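Erythrocyte membrane protein 1 (Plasmodium falciparum, PDB 6S8T) acts as a surface adhesin of malaria-infected red blood cells, represented here by its DBLbeta domain, which binds the host receptor ICAM-1. Local coordinates at residues D233-D238 and K246-D251; E25-E30 and W252-R257; N87-I92 and R115-T120; T94-G99 and V299-W304. All blocks are in the same frame, centred on the assembly; numbering follows the deposited sequence.

Interaction 1. Residues D233-D238 and K246-D251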
# COMPACT_ATOMS: atom_id res chain seq x y z
N ASP A 233 27.02 4.49 -22.84
CA ASP A 233 25.61 4.44 -22.44
C ASP A 233 25.45 3.26 -21.49
O ASP A 233 25.59 2.10 -21.89
CB ASP A 233 24.70 4.30 -23.65
CG ASP A 233 23.22 4.46 -23.30
OD1 ASP A 233 22.91 4.77 -22.13
OD2 ASP A 233 22.38 4.28 -24.20
N LYS A 234 25.15 3.56 -20.22
CA LYS A 234 24.95 2.53 -19.21
C LYS A 234 23.57 1.88 -19.26
O LYS A 234 23.29 0.99 -18.45
CB LYS A 234 25.17 3.13 -17.81
CG LYS A 234 26.54 3.75 -17.59
CD LYS A 234 27.61 2.70 -17.37
CE LYS A 234 28.94 3.34 -16.98
NZ LYS A 234 28.80 4.20 -15.77
N TYR A 235 22.71 2.30 -20.19
CA TYR A 235 21.33 1.83 -20.26
C TYR A 235 20.95 1.45 -21.69
O TYR A 235 19.83 1.71 -22.13
CB TYR A 235 20.38 2.88 -19.71
CG TYR A 235 20.67 3.29 -18.28
CD1 TYR A 235 20.09 2.62 -17.21
CD2 TYR A 235 21.54 4.34 -18.01
CE1 TYR A 235 20.36 2.99 -15.91
CE2 TYR A 235 21.81 4.71 -16.70
CZ TYR A 235 21.22 4.03 -15.66
OH TYR A 235 21.50 4.40 -14.37
N LYS A 236 21.88 0.84 -22.42
CA LYS A 236 21.60 0.44 -23.80
C LYS A 236 20.46 -0.57 -23.85
O LYS A 236 20.45 -1.56 -23.11
CB LYS A 236 22.86 -0.16 -24.44
CG LYS A 236 24.01 0.82 -24.58
CD LYS A 236 25.21 0.18 -25.25
CE LYS A 236 26.36 1.16 -25.39
NZ LYS A 236 27.53 0.58 -26.10
N GLY A 237 19.48 -0.31 -24.72
CA GLY A 237 18.34 -1.19 -24.85
C GLY A 237 17.34 -1.12 -23.72
O GLY A 237 16.51 -2.02 -23.60
N ASP A 238 17.40 -0.08 -22.89
CA ASP A 238 16.50 0.01 -21.74
C ASP A 238 15.06 0.28 -22.16
O ASP A 238 14.14 -0.01 -21.38
CB ASP A 238 16.98 1.10 -20.78
CG ASP A 238 16.50 0.88 -19.36
OD1 ASP A 238 16.01 -0.23 -19.04
OD2 ASP A 238 16.60 1.83 -18.54
N LYS A 246 13.10 0.43 -17.47
CA LYS A 246 13.00 -0.16 -16.13
C LYS A 246 14.21 0.19 -15.27
O LYS A 246 14.06 0.65 -14.13
CB LYS A 246 12.86 -1.68 -16.25
CG LYS A 246 13.06 -2.42 -14.93
CD LYS A 246 13.54 -3.85 -15.15
CE LYS A 246 12.40 -4.77 -15.56
NZ LYS A 246 11.49 -5.05 -14.42
N GLN A 247 15.42 -0.03 -15.80
CA GLN A 247 16.62 0.17 -15.00
C GLN A 247 16.86 1.65 -14.71
O GLN A 247 17.22 2.01 -13.58
CB GLN A 247 17.83 -0.44 -15.71
CG GLN A 247 17.75 -1.96 -15.87
CD GLN A 247 18.99 -2.55 -16.52
OE1 GLN A 247 19.56 -3.53 -16.03
NE2 GLN A 247 19.43 -1.96 -17.64
N LEU A 248 16.68 2.51 -15.71
CA LEU A 248 16.87 3.94 -15.50
C LEU A 248 15.92 4.50 -14.45
O LEU A 248 16.28 5.41 -13.70
CB LEU A 248 16.70 4.69 -16.82
CG LEU A 248 17.02 6.19 -16.82
CD1 LEU A 248 18.50 6.43 -16.54
CD2 LEU A 248 16.60 6.84 -18.13
N ARG A 249 14.70 3.96 -14.38
CA ARG A 249 13.73 4.44 -13.40
C ARG A 249 14.01 3.87 -12.01
O ARG A 249 13.76 4.55 -11.01
CB ARG A 249 12.32 4.11 -13.86
CG ARG A 249 11.93 4.80 -15.16
CD ARG A 249 10.74 4.13 -15.83
NE ARG A 249 9.49 4.38 -15.12
CZ ARG A 249 8.29 4.06 -15.60
NH1 ARG A 249 8.19 3.48 -16.78
NH2 ARG A 249 7.20 4.32 -14.89
N GLU A 250 14.52 2.63 -11.93
CA GLU A 250 14.95 2.09 -10.65
C GLU A 250 16.11 2.89 -10.07
O GLU A 250 16.14 3.17 -8.86
CB GLU A 250 15.34 0.61 -10.80
CG GLU A 250 14.18 -0.36 -10.97
CD GLU A 250 14.62 -1.77 -11.35
OE1 GLU A 250 15.82 -1.97 -11.65
OE2 GLU A 250 13.76 -2.68 -11.35
N ASP A 251 17.07 3.27 -10.91
CA ASP A 251 18.24 4.00 -10.44
C ASP A 251 17.87 5.42 -10.01
O ASP A 251 18.37 5.92 -9.00
CB ASP A 251 19.32 4.02 -11.52
CG ASP A 251 19.89 2.63 -11.80
OD1 ASP A 251 19.50 1.66 -11.12
OD2 ASP A 251 20.73 2.52 -12.71

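Interaction 2. Residues E25-E30 and W252-R257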
# COMPACT_ATOMS: atom_id res chain seq x y z
N GLU A 25 20.03 -2.77 -0.46
CA GLU A 25 21.47 -2.81 -0.71
C GLU A 25 21.77 -3.25 -2.13
O GLU A 25 22.64 -2.68 -2.80
CB GLU A 25 22.16 -3.73 0.30
CG GLU A 25 22.04 -3.29 1.75
CD GLU A 25 22.57 -1.89 1.98
OE1 GLU A 25 21.85 -1.06 2.58
OE2 GLU A 25 23.72 -1.61 1.57
N ASP A 26 21.05 -4.27 -2.62
CA ASP A 26 21.28 -4.76 -3.98
C ASP A 26 20.97 -3.68 -5.01
O ASP A 26 21.71 -3.53 -6.00
CB ASP A 26 20.43 -6.00 -4.23
CG ASP A 26 20.83 -7.18 -3.35
OD1 ASP A 26 21.84 -7.06 -2.62
OD2 ASP A 26 20.13 -8.21 -3.39
N ALA A 27 19.89 -2.93 -4.81
CA ALA A 27 19.56 -1.84 -5.73
C ALA A 27 20.60 -0.73 -5.67
O ALA A 27 20.91 -0.12 -6.70
CB ALA A 27 18.17 -1.29 -5.42
N GLN A 28 21.13 -0.45 -4.48
CA GLN A 28 22.15 0.59 -4.34
C GLN A 28 23.41 0.24 -5.12
O GLN A 28 23.94 1.06 -5.88
CB GLN A 28 22.47 0.80 -2.85
CG GLN A 28 23.33 2.01 -2.55
CD GLN A 28 22.51 3.26 -2.30
OE1 GLN A 28 23.03 4.38 -2.34
NE2 GLN A 28 21.22 3.08 -2.04
N THR A 29 23.91 -0.99 -4.94
CA THR A 29 25.14 -1.38 -5.60
C THR A 29 24.96 -1.49 -7.11
O THR A 29 25.87 -1.15 -7.88
CB THR A 29 25.65 -2.70 -5.02
OG1 THR A 29 24.70 -3.74 -5.28
CG2 THR A 29 25.85 -2.57 -3.52
N GLU A 30 23.80 -1.98 -7.56
CA GLU A 30 23.57 -2.10 -9.00
C GLU A 30 23.44 -0.74 -9.67
O GLU A 30 23.85 -0.57 -10.82
CB GLU A 30 22.33 -2.95 -9.27
CG GLU A 30 22.57 -4.45 -9.11
CD GLU A 30 23.56 -5.00 -10.13
OE1 GLU A 30 23.42 -4.68 -11.33
OE2 GLU A 30 24.48 -5.75 -9.73
N TRP A 252 17.00 6.09 -10.78
CA TRP A 252 16.55 7.43 -10.39
C TRP A 252 15.87 7.39 -9.03
O TRP A 252 16.06 8.30 -8.21
CB TRP A 252 15.61 8.01 -11.44
CG TRP A 252 15.23 9.45 -11.18
CD1 TRP A 252 15.85 10.57 -11.66
CD2 TRP A 252 14.15 9.92 -10.36
NE1 TRP A 252 15.22 11.70 -11.20
CE2 TRP A 252 14.17 11.33 -10.40
CE3 TRP A 252 13.16 9.28 -9.60
CZ2 TRP A 252 13.25 12.11 -9.71
CZ3 TRP A 252 12.24 10.07 -8.91
CH2 TRP A 252 12.29 11.46 -8.97
N TRP A 253 15.07 6.36 -8.76
CA TRP A 253 14.43 6.24 -7.46
C TRP A 253 15.47 6.05 -6.35
O TRP A 253 15.38 6.69 -5.30
CB TRP A 253 13.42 5.10 -7.46
CG TRP A 253 12.70 4.95 -6.15
CD1 TRP A 253 12.87 3.95 -5.23
CD2 TRP A 253 11.73 5.85 -5.59
NE1 TRP A 253 12.05 4.16 -4.15
CE2 TRP A 253 11.35 5.32 -4.34
CE3 TRP A 253 11.15 7.04 -6.03
CZ2 TRP A 253 10.40 5.94 -3.53
CZ3 TRP A 253 10.21 7.66 -5.21
CH2 TRP A 253 9.85 7.11 -3.98
N GLU A 254 16.48 5.20 -6.59
CA GLU A 254 17.52 4.98 -5.59
C GLU A 254 18.27 6.27 -5.27
O GLU A 254 18.67 6.50 -4.12
CB GLU A 254 18.50 3.92 -6.06
CG GLU A 254 17.96 2.51 -6.01
CD GLU A 254 17.55 2.12 -4.61
OE1 GLU A 254 18.37 2.28 -3.67
OE2 GLU A 254 16.39 1.66 -4.44
N ALA A 255 18.48 7.11 -6.28
CA ALA A 255 19.23 8.34 -6.08
C ALA A 255 18.45 9.40 -5.31
O ALA A 255 19.05 10.23 -4.63
CB ALA A 255 19.66 8.91 -7.44
N ASN A 256 17.11 9.37 -5.38
CA ASN A 256 16.31 10.47 -4.84
C ASN A 256 15.22 10.02 -3.87
O ASN A 256 14.40 10.86 -3.47
CB ASN A 256 15.67 11.27 -5.98
CG ASN A 256 16.70 11.84 -6.94
OD1 ASN A 256 17.47 12.74 -6.58
ND2 ASN A 256 16.72 11.33 -8.17
N ARG A 257 15.18 8.75 -3.48
CA ARG A 257 14.09 8.28 -2.62
C ARG A 257 14.10 8.97 -1.27
O ARG A 257 13.04 9.18 -0.67
CB ARG A 257 14.17 6.76 -2.45
CG ARG A 257 15.45 6.27 -1.80
CD ARG A 257 15.57 4.75 -1.86
NE ARG A 257 14.60 4.07 -1.01
CZ ARG A 257 14.80 3.78 0.27
NH1 ARG A 257 15.95 4.11 0.85
NH2 ARG A 257 13.87 3.16 0.97

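Interaction 3. Residues N87-I92 and R115-T120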
# COMPACT_ATOMS: atom_id res chain seq x y z
N ASN A 87 -15.66 11.32 0.27
CA ASN A 87 -15.07 11.17 1.60
C ASN A 87 -15.15 9.71 2.08
O ASN A 87 -15.75 9.39 3.11
CB ASN A 87 -15.73 12.12 2.61
CG ASN A 87 -15.45 13.57 2.29
OD1 ASN A 87 -14.42 14.11 2.69
ND2 ASN A 87 -16.36 14.21 1.57
N GLU A 88 -14.52 8.83 1.30
CA GLU A 88 -14.46 7.42 1.62
C GLU A 88 -13.06 6.93 1.94
O GLU A 88 -12.91 5.76 2.31
CB GLU A 88 -15.03 6.58 0.47
CG GLU A 88 -16.49 6.81 0.19
CD GLU A 88 -16.98 6.01 -1.00
OE1 GLU A 88 -16.13 5.56 -1.80
OE2 GLU A 88 -18.21 5.83 -1.14
N ARG A 89 -12.04 7.79 1.82
CA ARG A 89 -10.66 7.32 1.77
C ARG A 89 -10.26 6.58 3.05
O ARG A 89 -9.58 5.55 2.99
CB ARG A 89 -9.71 8.48 1.51
CG ARG A 89 -8.27 8.05 1.26
CD ARG A 89 -7.36 9.21 0.89
NE ARG A 89 -6.04 8.75 0.50
CZ ARG A 89 -5.01 9.54 0.21
NH1 ARG A 89 -3.84 9.00 -0.14
NH2 ARG A 89 -5.13 10.85 0.28
N PHE A 90 -10.65 7.10 4.21
CA PHE A 90 -10.27 6.47 5.47
C PHE A 90 -11.49 6.20 6.34
O PHE A 90 -11.40 6.22 7.57
CB PHE A 90 -9.24 7.32 6.21
CG PHE A 90 -7.90 7.39 5.52
CD1 PHE A 90 -7.06 6.29 5.51
CD2 PHE A 90 -7.49 8.55 4.89
CE1 PHE A 90 -5.83 6.34 4.88
CE2 PHE A 90 -6.27 8.61 4.26
CZ PHE A 90 -5.43 7.51 4.25
N LYS A 91 -12.64 5.94 5.72
CA LYS A 91 -13.85 5.58 6.44
C LYS A 91 -13.88 4.08 6.69
O LYS A 91 -13.63 3.29 5.77
CB LYS A 91 -15.09 6.03 5.67
CG LYS A 91 -16.39 5.81 6.43
CD LYS A 91 -17.59 6.33 5.65
CE LYS A 91 -18.88 6.06 6.39
NZ LYS A 91 -20.07 6.52 5.63
N ILE A 92 -14.19 3.69 7.93
CA ILE A 92 -14.28 2.28 8.28
C ILE A 92 -15.46 1.65 7.55
O ILE A 92 -16.58 2.18 7.57
CB ILE A 92 -14.42 2.13 9.81
CG1 ILE A 92 -13.11 2.50 10.51
CG2 ILE A 92 -14.84 0.71 10.18
CD1 ILE A 92 -13.20 2.42 12.02
N ARG A 115 -5.01 4.18 -1.67
CA ARG A 115 -4.33 4.23 -2.96
C ARG A 115 -5.23 4.83 -4.04
O ARG A 115 -4.78 5.64 -4.86
CB ARG A 115 -3.87 2.83 -3.37
CG ARG A 115 -3.42 2.70 -4.83
CD ARG A 115 -2.09 3.39 -5.07
NE ARG A 115 -1.69 3.37 -6.48
CZ ARG A 115 -1.99 4.32 -7.36
NH1 ARG A 115 -2.69 5.38 -6.98
NH2 ARG A 115 -1.58 4.22 -8.62
N GLN A 116 -6.50 4.43 -4.06
CA GLN A 116 -7.41 4.89 -5.11
C GLN A 116 -7.56 6.41 -5.11
O GLN A 116 -7.66 7.03 -6.17
CB GLN A 116 -8.77 4.22 -4.95
CG GLN A 116 -9.81 4.69 -5.94
CD GLN A 116 -11.09 3.90 -5.86
OE1 GLN A 116 -11.07 2.69 -5.61
NE2 GLN A 116 -12.22 4.56 -6.07
N HIS A 117 -7.57 7.02 -3.93
CA HIS A 117 -7.74 8.47 -3.81
C HIS A 117 -6.43 9.18 -3.50
O HIS A 117 -6.42 10.23 -2.85
CB HIS A 117 -8.79 8.79 -2.75
CG HIS A 117 -10.09 8.09 -2.97
ND1 HIS A 117 -10.88 8.32 -4.08
CD2 HIS A 117 -10.74 7.15 -2.24
CE1 HIS A 117 -11.97 7.56 -4.01
NE2 HIS A 117 -11.90 6.85 -2.90
N MET A 118 -5.31 8.63 -3.97
CA MET A 118 -4.00 9.24 -3.76
C MET A 118 -3.89 10.55 -4.54
O MET A 118 -4.44 10.70 -5.63
CB MET A 118 -2.92 8.25 -4.20
CG MET A 118 -1.53 8.51 -3.64
SD MET A 118 -0.47 7.06 -3.88
CE MET A 118 1.14 7.78 -3.60
N CYS A 119 -3.15 11.51 -3.96
CA CYS A 119 -3.04 12.86 -4.53
C CYS A 119 -1.89 12.90 -5.54
O CYS A 119 -0.78 13.36 -5.25
CB CYS A 119 -2.83 13.90 -3.43
SG CYS A 119 -4.20 14.11 -2.26
N THR A 120 -2.18 12.44 -6.76
CA THR A 120 -1.20 12.43 -7.84
C THR A 120 -1.70 13.19 -9.07
O THR A 120 -1.26 12.93 -10.19
CB THR A 120 -0.84 11.00 -8.22
OG1 THR A 120 -2.03 10.29 -8.59
CG2 THR A 120 -0.18 10.29 -7.05
O HOH W 1 -13.35 4.54 -2.01
O HOH W 2 -7.48 12.07 -0.84

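Interaction 4. Residues T94-G99 and V299-W304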
# COMPACT_ATOMS: atom_id res chain seq x y z
N THR A 94 -15.46 0.89 4.16
CA THR A 94 -15.42 1.10 2.72
C THR A 94 -14.94 -0.16 2.01
O THR A 94 -13.87 -0.69 2.32
CB THR A 94 -14.51 2.28 2.37
OG1 THR A 94 -15.04 3.49 2.93
CG2 THR A 94 -14.39 2.44 0.86
N GLU A 95 -15.74 -0.63 1.05
CA GLU A 95 -15.44 -1.88 0.36
C GLU A 95 -14.37 -1.66 -0.71
O GLU A 95 -14.50 -0.77 -1.55
CB GLU A 95 -16.71 -2.46 -0.25
CG GLU A 95 -17.78 -2.82 0.77
CD GLU A 95 -19.14 -3.09 0.14
OE1 GLU A 95 -19.31 -2.83 -1.07
OE2 GLU A 95 -20.04 -3.57 0.87
N TRP A 96 -13.32 -2.47 -0.67
CA TRP A 96 -12.29 -2.41 -1.69
C TRP A 96 -12.82 -2.97 -3.00
O TRP A 96 -13.52 -3.99 -3.02
CB TRP A 96 -11.04 -3.19 -1.26
CG TRP A 96 -10.36 -2.67 -0.02
CD1 TRP A 96 -10.94 -2.04 1.05
CD2 TRP A 96 -8.96 -2.74 0.28
NE1 TRP A 96 -9.99 -1.71 1.99
CE2 TRP A 96 -8.76 -2.13 1.54
CE3 TRP A 96 -7.85 -3.26 -0.40
CZ2 TRP A 96 -7.51 -2.03 2.13
CZ3 TRP A 96 -6.60 -3.16 0.20
CH2 TRP A 96 -6.44 -2.54 1.45
N LYS A 97 -12.50 -2.31 -4.11
CA LYS A 97 -12.96 -2.76 -5.41
C LYS A 97 -11.79 -3.16 -6.28
O LYS A 97 -10.64 -2.75 -6.07
CB LYS A 97 -13.81 -1.69 -6.12
CG LYS A 97 -14.87 -2.29 -7.04
CD LYS A 97 -16.05 -1.35 -7.23
CE LYS A 97 -17.30 -2.11 -7.68
NZ LYS A 97 -18.38 -2.05 -6.64
N ILE A 98 -12.10 -4.00 -7.27
CA ILE A 98 -11.11 -4.56 -8.17
C ILE A 98 -10.67 -3.50 -9.18
O ILE A 98 -11.41 -2.58 -9.52
CB ILE A 98 -11.68 -5.81 -8.86
CG1 ILE A 98 -12.28 -6.77 -7.82
CG2 ILE A 98 -10.63 -6.53 -9.68
CD1 ILE A 98 -13.78 -6.59 -7.57
N GLY A 99 -9.43 -3.64 -9.66
CA GLY A 99 -8.96 -2.75 -10.70
C GLY A 99 -9.77 -2.86 -11.97
O GLY A 99 -10.31 -3.92 -12.30
N VAL A 299 -1.47 -6.78 3.69
CA VAL A 299 -1.36 -6.39 5.10
C VAL A 299 -2.31 -5.23 5.40
O VAL A 299 -2.94 -5.19 6.47
CB VAL A 299 0.09 -6.03 5.45
CG1 VAL A 299 0.19 -5.51 6.88
CG2 VAL A 299 1.02 -7.22 5.24
N GLU A 300 -2.44 -4.28 4.47
CA GLU A 300 -3.37 -3.17 4.66
C GLU A 300 -4.81 -3.64 4.57
O GLU A 300 -5.68 -3.09 5.25
CB GLU A 300 -3.08 -2.07 3.63
CG GLU A 300 -3.86 -0.76 3.82
CD GLU A 300 -3.38 0.35 2.88
OE1 GLU A 300 -2.50 0.08 2.04
OE2 GLU A 300 -3.88 1.50 2.98
N TRP A 301 -5.09 -4.66 3.76
CA TRP A 301 -6.43 -5.24 3.70
C TRP A 301 -6.82 -5.86 5.03
O TRP A 301 -7.97 -5.74 5.47
CB TRP A 301 -6.51 -6.28 2.58
CG TRP A 301 -7.89 -6.89 2.36
CD1 TRP A 301 -8.78 -6.56 1.38
CD2 TRP A 301 -8.50 -7.94 3.12
NE1 TRP A 301 -9.92 -7.33 1.49
CE2 TRP A 301 -9.77 -8.19 2.55
CE3 TRP A 301 -8.11 -8.70 4.23
CZ2 TRP A 301 -10.65 -9.15 3.05
CZ3 TRP A 301 -8.98 -9.65 4.73
CH2 TRP A 301 -10.24 -9.87 4.14
N ALA A 302 -5.88 -6.54 5.69
CA ALA A 302 -6.20 -7.19 6.95
C ALA A 302 -6.45 -6.18 8.06
O ALA A 302 -7.30 -6.40 8.93
CB ALA A 302 -5.07 -8.15 7.35
N GLU A 303 -5.72 -5.06 8.05
CA GLU A 303 -5.93 -4.04 9.07
C GLU A 303 -7.31 -3.41 8.96
O GLU A 303 -8.02 -3.25 9.96
CB GLU A 303 -4.84 -2.95 8.99
CG GLU A 303 -5.10 -1.78 9.94
CD GLU A 303 -4.02 -0.70 9.89
OE1 GLU A 303 -3.16 -0.74 8.99
OE2 GLU A 303 -4.04 0.19 10.76
N TRP A 304 -7.73 -3.06 7.74
CA TRP A 304 -9.03 -2.43 7.56
C TRP A 304 -10.19 -3.42 7.66
O TRP A 304 -11.31 -3.00 7.96
CB TRP A 304 -9.07 -1.68 6.22
CG TRP A 304 -8.30 -0.40 6.30
CD1 TRP A 304 -7.00 -0.20 5.93
CD2 TRP A 304 -8.77 0.85 6.83
NE1 TRP A 304 -6.64 1.10 6.18
CE2 TRP A 304 -7.70 1.77 6.73
CE3 TRP A 304 -9.99 1.29 7.36
CZ2 TRP A 304 -7.82 3.10 7.14
CZ3 TRP A 304 -10.10 2.61 7.77
CH2 TRP A 304 -9.02 3.49 7.66

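Interaction 1. Residues D233-D238 and K246-D251
Two side chains of the loop 233-238, Tyr235 and Asp238, grip the start of helix 246-268. Both take part in hydrogen bonds. Asp238 turns its carboxylate to the first turn of the helix. Asp238 OD2 accepts the backbone N-H of Leu248 at 2.9 Å, through the syn lone pair. Asp238 OD1 takes a second, weak bond from the backbone N of Gln247 at 3.3 Å. The carboxylate thus meets amides that have no helical acceptor of their own, and the helix end would probably favour its negative charge. The phenol of Tyr235 lies further along the helix. Tyr235 OH donates to Asp251 OD2 at 2.6 Å, on the anti lone pair, with the carboxylate tilted 62° from the ring. The same OH accepts from the backbone N of Gly35, and OD1 of Asp251 forms a salt bridge with Arg34.

The loop owes its shape to two turns. Asp233 OD1 accepts from the backbone N of Tyr235, which makes an Asx turn. Residues 235-238 then form a type II beta turn, closed by Asp238 N to Tyr235 O at 3.1 Å. Gly237 has the positive phi usual at its third position. This turn brings Tyr235 and Asp238 to the same helix within the Duffy binding domain.

The apolar part is a CH-pi contact. Leu248 CD1 sits over the middle of one face of Tyr235, 3.7 Å from the ring centroid. A chi1 of -174° points Leu248 CG away from its own N and brings this methyl over the ring. Ile218 of helix 202-221 also touches Leu248.

Interaction 2. Residues E25-E30 and W252-R257
Ala27 of helix 16-32 and Glu254 of helix 246-268 meet in a small, partly buried helix-to-helix contact. It joins helix 16-32, near the N terminus, to helix 246-268 of the DBL fold. The backbones are close here, with the CA atoms of Gln28 and Glu254 6.5 Å apart. The small methyl of Ala27 suits that spacing. It lies against the carboxylate end of Glu254, with Ala27 CB 3.6 Å from Glu254 CD.

Glu254 does not reach out straight. Its chain is bent at chi2 (-59°), which folds the carboxylate back beside Ala27. The Gln28 chain is bent too, at chi2 (90°), and it brings NE2 toward OE1 of Glu254. Gln28 NE2 is 3.4 Å from Glu254 OE1. The amide and carboxylate planes stand almost perpendicular, at 89°.

The firm polar partner of Glu254 is Tyr290, whose OH bonds to OE2. His24, one turn before Gln28 on helix 16-32, also touches the Glu254 side chain.

The methylene and carboxylate carbons of Glu254 thus serve as packing surface for Ala27, while OE2 of this buried acid is satisfied by the Tyr290 hydroxyl.

Interaction 3. Residues N87-I92 and R115-T120
Arg89 and His117 run antiparallel alongside one another. The Arg89 chain is straight throughout, and its anti chi1 (-173°) carries the guanidinium past His117 CB to the Met118 backbone. Arg89 CD touches His117 CB at 3.9 Å. The imidazole stays back near the start of the arginine, with His117 CD2 4.0 Å from Arg89 CA. Its plane is turned 71° from the guanidinium.

The guanidinium turns one face to the backbone that follows helix 113-116. His117 O stands over its centre, 3.4 Å from Arg89 CZ, and Met118 CA is on the same face. The N-H groups lie in the guanidinium plane, so this carbonyl is not hydrogen-bonded to it directly. A water joins the two instead. It donates to His117 O at 2.9 Å and takes a weak bond from Arg89 NH2. A second water lies at the edge of the imidazole. It is hydrogen-bonded to His117 NE2 at 2.9 Å and donates to Glu88 OE1.

Asp152 of helix 137-163 forms a salt bridge with Arg89 NH1 and also accepts from the backbone N of Cys119. Cys119, the centre of an inverse gamma turn, is disulfide-bonded to Cys80, which ties this turn to the region before residue 87.

The buried arginine is therefore charge-paired with Asp152 through NH1, while the carbonyl over its face adds an attraction that is probably electrostatic.

Interaction 4. Residues T94-G99 and V299-W304
The indole of Trp96 has the edge of Trp301 over one face and Trp304 at its rim. Trp301 CD1 is 3.9 Å from Trp96 CE3, above the face, nearer its border than its middle. The two rings form a T-shaped (edge-to-face) pair. The centroids of the Trp96 six-membered ring and the Trp301 five-membered ring are 5.1 Å apart, and the planes make 74°. Trp301 CB rests over the same face as a CH-pi contact, 4.2 Å from the centroid of the Trp96 six-membered ring. Trp304 CD1 lies near the plane of Trp96, 4.2 Å from Trp96 CZ2. Within its own segment, Thr94 O also lies at the Trp96 edge.

This is loop-to-helix packing near the centre of the largely helical DBL domain. Residues 94-96 lead into the short, weakly bonded strand 97-98, which pairs with strand 110-111. From there Trp96 reaches across to helix 293-319. Its outer corner presses on the helix backbone, with Trp96 CH2 3.4 Å from Trp301 N. Tyr110, Pro112 and Pro113 also touch Trp96.

With chi1 at -176°, the Trp301 indole swings outward from the helix, and CD1 comes over Trp96. Its NE1 bonds to Gln357, whose NE2 in turn donates to Trp96 O, so one amide of helix 335-372 holds both tryptophans. Glu300 CG adds to the contact, 3.9 Å from Trp96 CH2, while its carboxylate forms a salt bridge with Arg114.

Overall arrangement
From the N terminus, helix 16-32 opens interaction 2 at 25-30. Interaction 3 opens next at 87-92, and interaction 4 at 94-99. Interaction 3 closes first, at 115-120, so it crosses interaction 4 and is nested inside the loop of interaction 2. Interaction 1 spans 233-238 to 246-251, nested inside the loops of both 2 and 4. Interaction 2 then closes, and interaction 4 last; these two cross. Interactions 1 and 2 bring a loop and helix 16-32 to helix 246-268. Interactions 3 and 4 join the 87-99 region to the residues after helix 113-116 and to helix 293-319, and they touch where Phe90 and Ile92 pack on Trp304.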